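PDB 6Q2F: glycoside hydrolase family protein from Novosphingobium sp. PP1Y, which acts as an alpha-L-rhamnosidase, a glycoside hydrolase that probably releases terminal alpha-L-rhamnose from rhamnosylated compounds. Local coordinates for residues 502-507 against 584-589; 593-598 against 743-748. One frame throughout, in Å; residues are numbered along the deposited sequence.

Both interactions are buried, and they share one long loop, the connection between strands 579-582 and 604-610. Its beginning enters interaction 1, where it meets the loop after strand 497-502 around a sodium ion. Its later part enters interaction 2 and meets helix 744-747, which follows the eight-stranded barrel in sequence. The centres lie about 10 Å apart, and the contacts touch where Leu585 CD1 packs against Pro743 CG at 3.4 Å. The chemistry changes over that short distance: interaction 1 rests on oxygen ligands of a metal, one backbone bond and a water, whereas in interaction 2 a buried carboxylate holds the amides of a helix start, with apolar packing beside it.

Interaction 1. Residues 502-507 against 584-589; sequences TDSIEV and ALEDHR. With NA (sodium ion), chain B.
Ser504 and Glu586 join two loops through a shared sodium ion, in a buried contact at the C-terminal ends of adjacent parallel strands, 497-502 and 579-582. These belong to a closed ring of eight parallel strands, the core of a (beta/alpha)8 barrel. Ser504 OG lies 2.6 Å from the sodium and Glu586 OE2 2.4 Å. The two side chains approach the ion from their separate loops: OG sits between its own backbone N and carbonyl carbon (chi1 54°), while the glutamate is extended, CG anti to the backbone N (chi1 -177°), which carries one carboxylate oxygen to the metal. Asp503 OD1 is a longer ligand at 3.0 Å. That same oxygen accepts the amide of Ser504 from above the carboxylate plane, so the bond helps fix the aspartate beside the ion. Glu583 and Glu644 complete the site.

Away from the ion, the backbones are also tied directly. Ile505 N donates to Ala584 O at 3.1 Å with an N-H...O angle of 155°, and Ser504 CA makes a CA-H...O contact with the same carbonyl at 3.2 Å. A water adds a second bridge, donating to Ile505 O (2.6 Å) and to Leu585 O (2.9 Å). The apolar part is small: the CG2 branch of Ile505 meets Leu585 CD2.

The site lies at the barrel end where enzymes of this fold carry their active sites, consistent with a position near the substrate pocket. Of its five oxygen ligands, four come from the ends of strands 497-502 and 579-582 and the loops after them, and one, Glu644, from strand 642-649. One cation thus links Ser504 OG and Glu586 OE2, 3.4 Å apart, without a direct hydrogen bond.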
ATOM      1  N   THR A 502      -0.242  10.519  -6.963  1.00 20.94           N
ATOM      2  CA  THR A 502       0.022   9.298  -7.716  1.00 25.36           C
ATOM      3  C   THR A 502      -0.546   8.158  -6.878  1.00 27.73           C
ATOM      4  O   THR A 502       0.022   7.788  -5.846  1.00 28.61           O
ATOM      5  CB  THR A 502       1.514   9.099  -8.031  1.00 25.98           C
ATOM      6  OG1 THR A 502       2.280   9.044  -6.824  1.00 28.37           O
ATOM      7  CG2 THR A 502       2.054  10.225  -8.905  1.00 27.21           C
ATOM      8  N   ASP A 503      -1.710   7.668  -7.293  1.00 28.45           N
ATOM      9  CA  ASP A 503      -2.388   6.558  -6.644  1.00 23.95           C
ATOM     10  C   ASP A 503      -1.506   5.310  -6.721  1.00 28.58           C
ATOM     11  O   ASP A 503      -0.518   5.262  -7.461  1.00 26.86           O
ATOM     12  CB  ASP A 503      -3.724   6.317  -7.342  1.00 22.51           C
ATOM     13  CG  ASP A 503      -4.760   5.674  -6.443  1.00 29.51           C
ATOM     14  OD1 ASP A 503      -4.399   5.239  -5.320  1.00 25.87           O
ATOM     15  OD2 ASP A 503      -5.927   5.600  -6.873  1.00 34.63           O
ATOM     16  N   SER A 504      -1.870   4.292  -5.939  1.00 25.06           N
ATOM     17  CA  SER A 504      -1.092   3.052  -5.942  1.00 26.62           C
ATOM     18  C   SER A 504      -1.127   2.428  -7.336  1.00 27.03           C
ATOM     19  O   SER A 504      -2.127   2.521  -8.052  1.00 29.41           O
ATOM     20  CB  SER A 504      -1.641   2.083  -4.893  1.00 26.38           C
ATOM     21  OG  SER A 504      -3.018   1.892  -5.101  1.00 31.74           O
ATOM     22  N   ILE A 505      -0.013   1.807  -7.741  1.00 28.01           N
ATOM     23  CA  ILE A 505       0.211   1.504  -9.154  1.00 26.00           C
ATOM     24  C   ILE A 505      -0.094   0.044  -9.447  1.00 26.55           C
ATOM     25  O   ILE A 505       0.314  -0.856  -8.707  1.00 28.12           O
ATOM     26  CB  ILE A 505       1.641   1.867  -9.595  1.00 28.71           C
ATOM     27  CG1 ILE A 505       1.737   1.739 -11.117  1.00 25.32           C
ATOM     28  CG2 ILE A 505       2.683   0.989  -8.929  1.00 26.93           C
ATOM     29  CD1 ILE A 505       2.984   2.495 -11.694  1.00 20.73           C
ATOM     30  N   GLU A 506      -0.844  -0.181 -10.523  1.00 28.18           N
ATOM     31  CA  GLU A 506      -1.099  -1.519 -11.050  1.00 33.05           C
ATOM     32  C   GLU A 506      -1.359  -1.352 -12.546  1.00 31.68           C
ATOM     33  O   GLU A 506      -2.479  -1.026 -12.947  1.00 35.64           O
ATOM     34  CB  GLU A 506      -2.272  -2.182 -10.341  1.00 33.50           C
ATOM     35  CG  GLU A 506      -2.468  -3.635 -10.711  1.00 47.21           C
ATOM     36  CD  GLU A 506      -3.743  -4.208 -10.114  1.00 66.43           C
ATOM     37  OE1 GLU A 506      -4.275  -3.627  -9.142  1.00 63.19           O
ATOM     38  OE2 GLU A 506      -4.220  -5.242 -10.632  1.00 81.32           O
ATOM     39  N   VAL A 507      -0.312  -1.552 -13.358  1.00 26.97           N
ATOM     40  CA  VAL A 507      -0.376  -1.282 -14.792  1.00 24.41           C
ATOM     41  C   VAL A 507       0.117  -2.478 -15.601  1.00 30.52           C
ATOM     42  O   VAL A 507       0.408  -2.348 -16.794  1.00 34.34           O
ATOM     43  CB  VAL A 507       0.423  -0.015 -15.147  1.00 24.46           C
ATOM     44  CG1 VAL A 507      -0.213   1.211 -14.494  1.00 19.44           C
ATOM     45  CG2 VAL A 507       1.916  -0.159 -14.738  1.00 20.00           C
ATOM     46  N   ALA A 584       2.565   3.887  -3.391  1.00 25.69           N
ATOM     47  CA  ALA A 584       3.440   2.981  -4.114  1.00 28.53           C
ATOM     48  C   ALA A 584       2.725   1.695  -4.495  1.00 29.29           C
ATOM     49  O   ALA A 584       1.745   1.726  -5.240  1.00 28.86           O
ATOM     50  CB  ALA A 584       4.703   2.699  -3.288  1.00 29.26           C
ATOM     51  N   LEU A 585       3.243   0.552  -4.061  1.00 25.50           N
ATOM     52  CA  LEU A 585       2.654  -0.765  -4.323  1.00 28.15           C
ATOM     53  C   LEU A 585       1.381  -1.078  -3.566  1.00 29.66           C
ATOM     54  O   LEU A 585       0.446  -1.542  -4.133  1.00 26.15           O
ATOM     55  CB  LEU A 585       3.676  -1.891  -4.176  1.00 27.37           C
ATOM     56  CG  LEU A 585       4.998  -1.714  -4.897  1.00 31.32           C
ATOM     57  CD1 LEU A 585       5.977  -2.803  -4.559  1.00 25.11           C
ATOM     58  CD2 LEU A 585       4.805  -1.616  -6.371  1.00 26.62           C
ATOM     59  N   GLU A 586       1.398  -0.782  -2.277  1.00 24.45           N
ATOM     60  CA  GLU A 586       0.255  -0.941  -1.370  1.00 27.75           C
ATOM     61  C   GLU A 586      -0.071  -2.396  -1.065  1.00 30.03           C
ATOM     62  O   GLU A 586      -0.121  -2.783   0.110  1.00 28.80           O
ATOM     63  CB  GLU A 586      -1.011  -0.243  -1.906  1.00 26.34           C
ATOM     64  CG  GLU A 586      -2.200  -0.352  -0.924  1.00 28.85           C
ATOM     65  CD  GLU A 586      -3.462   0.339  -1.413  1.00 35.51           C
ATOM     66  OE1 GLU A 586      -4.500  -0.341  -1.446  1.00 37.26           O
ATOM     67  OE2 GLU A 586      -3.419   1.539  -1.748  1.00 35.65           O
ATOM     68  N   ASP A 587      -0.294  -3.203  -2.101  1.00 26.64           N
ATOM     69  CA  ASP A 587      -0.890  -4.534  -1.966  1.00 24.03           C
ATOM     70  C   ASP A 587       0.053  -5.578  -2.565  1.00 31.20           C
ATOM     71  O   ASP A 587       0.114  -5.742  -3.790  1.00 32.81           O
ATOM     72  CB  ASP A 587      -2.266  -4.561  -2.643  1.00 28.19           C
ATOM     73  CG  ASP A 587      -3.034  -5.853  -2.398  1.00 33.00           C
ATOM     74  OD1 ASP A 587      -2.572  -6.698  -1.611  1.00 31.08           O
ATOM     75  OD2 ASP A 587      -4.126  -6.006  -2.994  1.00 38.21           O
ATOM     76  N   HIS A 588       0.766  -6.295  -1.688  1.00 28.44           N
ATOM     77  CA  HIS A 588       1.720  -7.354  -2.070  1.00 28.05           C
ATOM     78  C   HIS A 588       2.672  -6.805  -3.135  1.00 28.14           C
ATOM     79  O   HIS A 588       3.289  -5.752  -2.927  1.00 28.72           O
ATOM     80  CB  HIS A 588       0.955  -8.594  -2.472  1.00 31.96           C
ATOM     81  CG  HIS A 588       0.162  -9.189  -1.359  1.00 35.76           C
ATOM     82  ND1 HIS A 588      -1.071  -8.705  -0.985  1.00 35.27           N
ATOM     83  CD2 HIS A 588       0.430 -10.221  -0.527  1.00 33.90           C
ATOM     84  CE1 HIS A 588      -1.536  -9.421   0.023  1.00 39.99           C
ATOM     85  NE2 HIS A 588      -0.644 -10.346   0.323  1.00 35.15           N
ATOM     86  N   ARG A 589       2.816  -7.463  -4.286  1.00 27.93           N
ATOM     87  CA  ARG A 589       3.859  -7.136  -5.250  1.00 28.77           C
ATOM     88  C   ARG A 589       3.241  -7.097  -6.638  1.00 33.37           C
ATOM     89  O   ARG A 589       3.356  -8.054  -7.416  1.00 37.63           O
ATOM     90  CB  ARG A 589       5.013  -8.139  -5.161  1.00 33.35           C
ATOM     91  CG  ARG A 589       6.246  -7.728  -5.996  1.00 29.59           C
ATOM     92  CD  ARG A 589       7.422  -8.665  -5.774  1.00 30.22           C
ATOM     93  NE  ARG A 589       8.677  -8.006  -6.139  1.00 33.70           N
ATOM     94  CZ  ARG A 589       9.886  -8.535  -5.988  1.00 28.73           C
ATOM     95  NH1 ARG A 589      10.031  -9.758  -5.476  1.00 21.90           N
ATOM     96  NH2 ARG A 589      10.953  -7.833  -6.349  1.00 27.15           N
TER
HETATM   97 NA    NA B1201      -4.422   3.108  -3.240  1.00 37.66          NA
HETATM   98  O   HOH W   1      -1.053  -1.540  -6.632  1.00 31.78           O

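Interaction 2. Residues 593-598 against 743-748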
ATOM      1  N   GLY A 593       9.740  -2.980  -8.400  1.00 25.11           N
ATOM      2  CA  GLY A 593       9.938  -1.682  -7.787  1.00 24.75           C
ATOM      3  C   GLY A 593      10.109  -1.815  -6.290  1.00 26.57           C
ATOM      4  O   GLY A 593       9.666  -2.779  -5.664  1.00 25.86           O
ATOM      5  N   ASP A 594      10.772  -0.829  -5.709  1.00 22.42           N
ATOM      6  CA  ASP A 594      10.949  -0.736  -4.274  1.00 24.96           C
ATOM      7  C   ASP A 594      10.016   0.337  -3.728  1.00 25.29           C
ATOM      8  O   ASP A 594      10.062   1.480  -4.183  1.00 29.17           O
ATOM      9  CB  ASP A 594      12.394  -0.399  -3.927  1.00 21.13           C
ATOM     10  CG  ASP A 594      12.577  -0.237  -2.432  1.00 31.67           C
ATOM     11  OD1 ASP A 594      12.621  -1.273  -1.753  1.00 26.37           O
ATOM     12  OD2 ASP A 594      12.625   0.906  -1.955  1.00 33.30           O
ATOM     13  N   ASP A 595       9.201  -0.017  -2.730  1.00 27.81           N
ATOM     14  CA  ASP A 595       8.161   0.921  -2.307  1.00 27.66           C
ATOM     15  C   ASP A 595       8.662   2.030  -1.383  1.00 25.99           C
ATOM     16  O   ASP A 595       7.883   2.933  -1.070  1.00 32.09           O
ATOM     17  CB  ASP A 595       6.956   0.186  -1.675  1.00 28.23           C
ATOM     18  CG  ASP A 595       7.335  -0.877  -0.658  1.00 35.07           C
ATOM     19  OD1 ASP A 595       8.537  -1.124  -0.423  1.00 34.54           O
ATOM     20  OD2 ASP A 595       6.396  -1.492  -0.104  1.00 30.69           O
HETATM   21  N   MSE A 596       9.923   2.014  -0.964  1.00 20.25           N
HETATM   22  CA  MSE A 596      10.510   3.224  -0.377  1.00 23.43           C
HETATM   23  C   MSE A 596      11.042   4.131  -1.476  1.00 24.78           C
HETATM   24  O   MSE A 596      10.801   5.331  -1.478  1.00 24.56           O
HETATM   25  CB  MSE A 596      11.622   2.894   0.635  1.00 20.13           C
HETATM   26  CG  MSE A 596      11.042   2.313   1.925  1.00 27.51           C
HETATM   27 SE   MSE A 596      12.409   2.170   3.323  1.00 30.96          SE
HETATM   28  CE  MSE A 596      12.861   4.015   3.539  1.00 19.49           C
ATOM     29  N   ALA A 597      11.774   3.542  -2.415  1.00 22.42           N
ATOM     30  CA  ALA A 597      12.356   4.348  -3.483  1.00 23.31           C
ATOM     31  C   ALA A 597      11.262   5.035  -4.285  1.00 23.01           C
ATOM     32  O   ALA A 597      11.372   6.211  -4.636  1.00 26.46           O
ATOM     33  CB  ALA A 597      13.226   3.461  -4.379  1.00 24.26           C
HETATM   34  N   MSE A 598      10.177   4.326  -4.528  1.00 19.96           N
HETATM   35  CA  MSE A 598       9.056   4.849  -5.316  1.00 23.35           C
HETATM   36  C   MSE A 598       8.433   6.090  -4.671  1.00 27.97           C
HETATM   37  O   MSE A 598       7.811   6.891  -5.355  1.00 29.24           O
HETATM   38  CB  MSE A 598       8.007   3.764  -5.501  1.00 25.00           C
HETATM   39  CG  MSE A 598       8.433   2.671  -6.457  1.00 22.30           C
HETATM   40 SE   MSE A 598       7.385   1.069  -6.139  0.89 25.49          SE
HETATM   41  CE  MSE A 598       5.713   1.751  -6.946  1.00 27.70           C
ATOM     42  N   PRO A 743      10.000  -5.898  -2.200  1.00 34.28           N
ATOM     43  CA  PRO A 743       9.615  -4.681  -1.486  1.00 25.56           C
ATOM     44  C   PRO A 743       8.981  -5.033  -0.141  1.00 26.39           C
ATOM     45  O   PRO A 743       8.767  -6.192   0.195  1.00 26.50           O
ATOM     46  CB  PRO A 743       8.606  -4.026  -2.439  1.00 26.31           C
ATOM     47  CG  PRO A 743       7.955  -5.204  -3.126  1.00 23.53           C
ATOM     48  CD  PRO A 743       9.083  -6.203  -3.316  1.00 28.63           C
ATOM     49  N   LEU A 744       8.670  -3.993   0.629  1.00 22.50           N
ATOM     50  CA  LEU A 744       8.137  -4.201   1.973  1.00 21.47           C
ATOM     51  C   LEU A 744       6.745  -4.831   1.928  1.00 27.19           C
ATOM     52  O   LEU A 744       6.449  -5.756   2.696  1.00 27.46           O
ATOM     53  CB  LEU A 744       8.119  -2.876   2.727  1.00 22.18           C
ATOM     54  CG  LEU A 744       9.506  -2.331   3.079  1.00 26.82           C
ATOM     55  CD1 LEU A 744       9.423  -0.864   3.452  1.00 26.35           C
ATOM     56  CD2 LEU A 744      10.102  -3.121   4.249  1.00 24.78           C
ATOM     57  N   THR A 745       5.881  -4.364   1.015  1.00 22.22           N
ATOM     58  CA  THR A 745       4.578  -5.009   0.865  1.00 27.19           C
ATOM     59  C   THR A 745       4.711  -6.413   0.304  1.00 32.37           C
ATOM     60  O   THR A 745       3.754  -7.185   0.372  1.00 33.80           O
ATOM     61  CB  THR A 745       3.653  -4.195  -0.050  1.00 24.61           C
ATOM     62  OG1 THR A 745       4.330  -3.882  -1.279  1.00 25.56           O
ATOM     63  CG2 THR A 745       3.223  -2.889   0.639  1.00 18.97           C
ATOM     64  N   GLY A 746       5.867  -6.746  -0.264  1.00 28.30           N
ATOM     65  CA  GLY A 746       6.139  -8.097  -0.708  1.00 26.45           C
ATOM     66  C   GLY A 746       6.666  -8.947   0.428  1.00 28.59           C
ATOM     67  O   GLY A 746       6.108 -10.009   0.720  1.00 29.03           O
ATOM     68  N   LEU A 747       7.731  -8.478   1.093  1.00 27.42           N
ATOM     69  CA  LEU A 747       8.299  -9.246   2.196  1.00 29.96           C
ATOM     70  C   LEU A 747       7.254  -9.515   3.268  1.00 28.80           C
ATOM     71  O   LEU A 747       7.186 -10.616   3.824  1.00 30.30           O
ATOM     72  CB  LEU A 747       9.482  -8.502   2.813  1.00 32.35           C
ATOM     73  CG  LEU A 747      10.808  -8.359   2.046  1.00 37.04           C
ATOM     74  CD1 LEU A 747      11.713  -7.352   2.769  1.00 32.24           C
ATOM     75  CD2 LEU A 747      11.516  -9.722   1.907  1.00 31.49           C
ATOM     76  N   TYR A 748       6.425  -8.519   3.558  1.00 29.18           N
ATOM     77  CA  TYR A 748       5.535  -8.543   4.705  1.00 29.58           C
ATOM     78  C   TYR A 748       4.077  -8.382   4.276  1.00 27.23           C
ATOM     79  O   TYR A 748       3.240  -7.911   5.046  1.00 31.67           O
ATOM     80  CB  TYR A 748       5.966  -7.464   5.703  1.00 26.07           C
ATOM     81  CG  TYR A 748       7.446  -7.572   6.011  1.00 26.78           C
ATOM     82  CD1 TYR A 748       7.979  -8.755   6.523  1.00 27.23           C
ATOM     83  CD2 TYR A 748       8.314  -6.515   5.764  1.00 27.02           C
ATOM     84  CE1 TYR A 748       9.331  -8.879   6.790  1.00 26.49           C
ATOM     85  CE2 TYR A 748       9.679  -6.617   6.041  1.00 24.89           C
ATOM     86  CZ  TYR A 748      10.176  -7.803   6.546  1.00 28.38           C
ATOM     87  OH  TYR A 748      11.533  -7.928   6.804  1.00 26.41           O
TER
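Asp595 binds the N-terminal turn of helix 744-747 with both carboxylate oxygens, so that a loop of the barrel, between strands 579-582 and 604-610, is pinned to a short helix following strand 734-737. Pro743 holds the N-cap position, and the two amides after it point out of the helix start toward the aspartate.

Two hydrogen bonds carry the polar part. Leu744 N donates to Asp595 OD1 at 3.1 Å (165° at the hydrogen), and Thr745 N to Asp595 OD2, also at 3.1 Å (158°). Each oxygen is met on its syn side, slightly out of the carboxylate plane, so the fork of the aspartate lies across consecutive N-H groups. A chi1 of 46° tucks CG between the backbone N and the carbonyl carbon, while the CB bond faces the helix. The two N-H groups of the helix start would probably stabilise the negative charge. With an asparagine here, one of the two helix amides would probably lose its acceptor and face an NH2 group instead.

The loop is itself shaped by Asp594, whose OD2 accepts from Ala597 N at 2.8 Å in an Asx motif; outside the segments, Tyr738 and Asn766 bond the same carboxylate. Thr745 OG1 has its hydrogen-bond partner in His588 O, which ties the helix to an earlier part of the loop.

Van der Waals contacts flank the carboxylate. Pro743 CB packs against Gly593 O at 3.6 Å and against Asp595 OD1 at 3.5 Å. The apolar pair is formed by Met596, present as selenomethionine, which packs on Leu744 and also touches helix 620-636. Its side chain runs obliquely over Leu744, with CG 3.9 Å from Leu744 CD1.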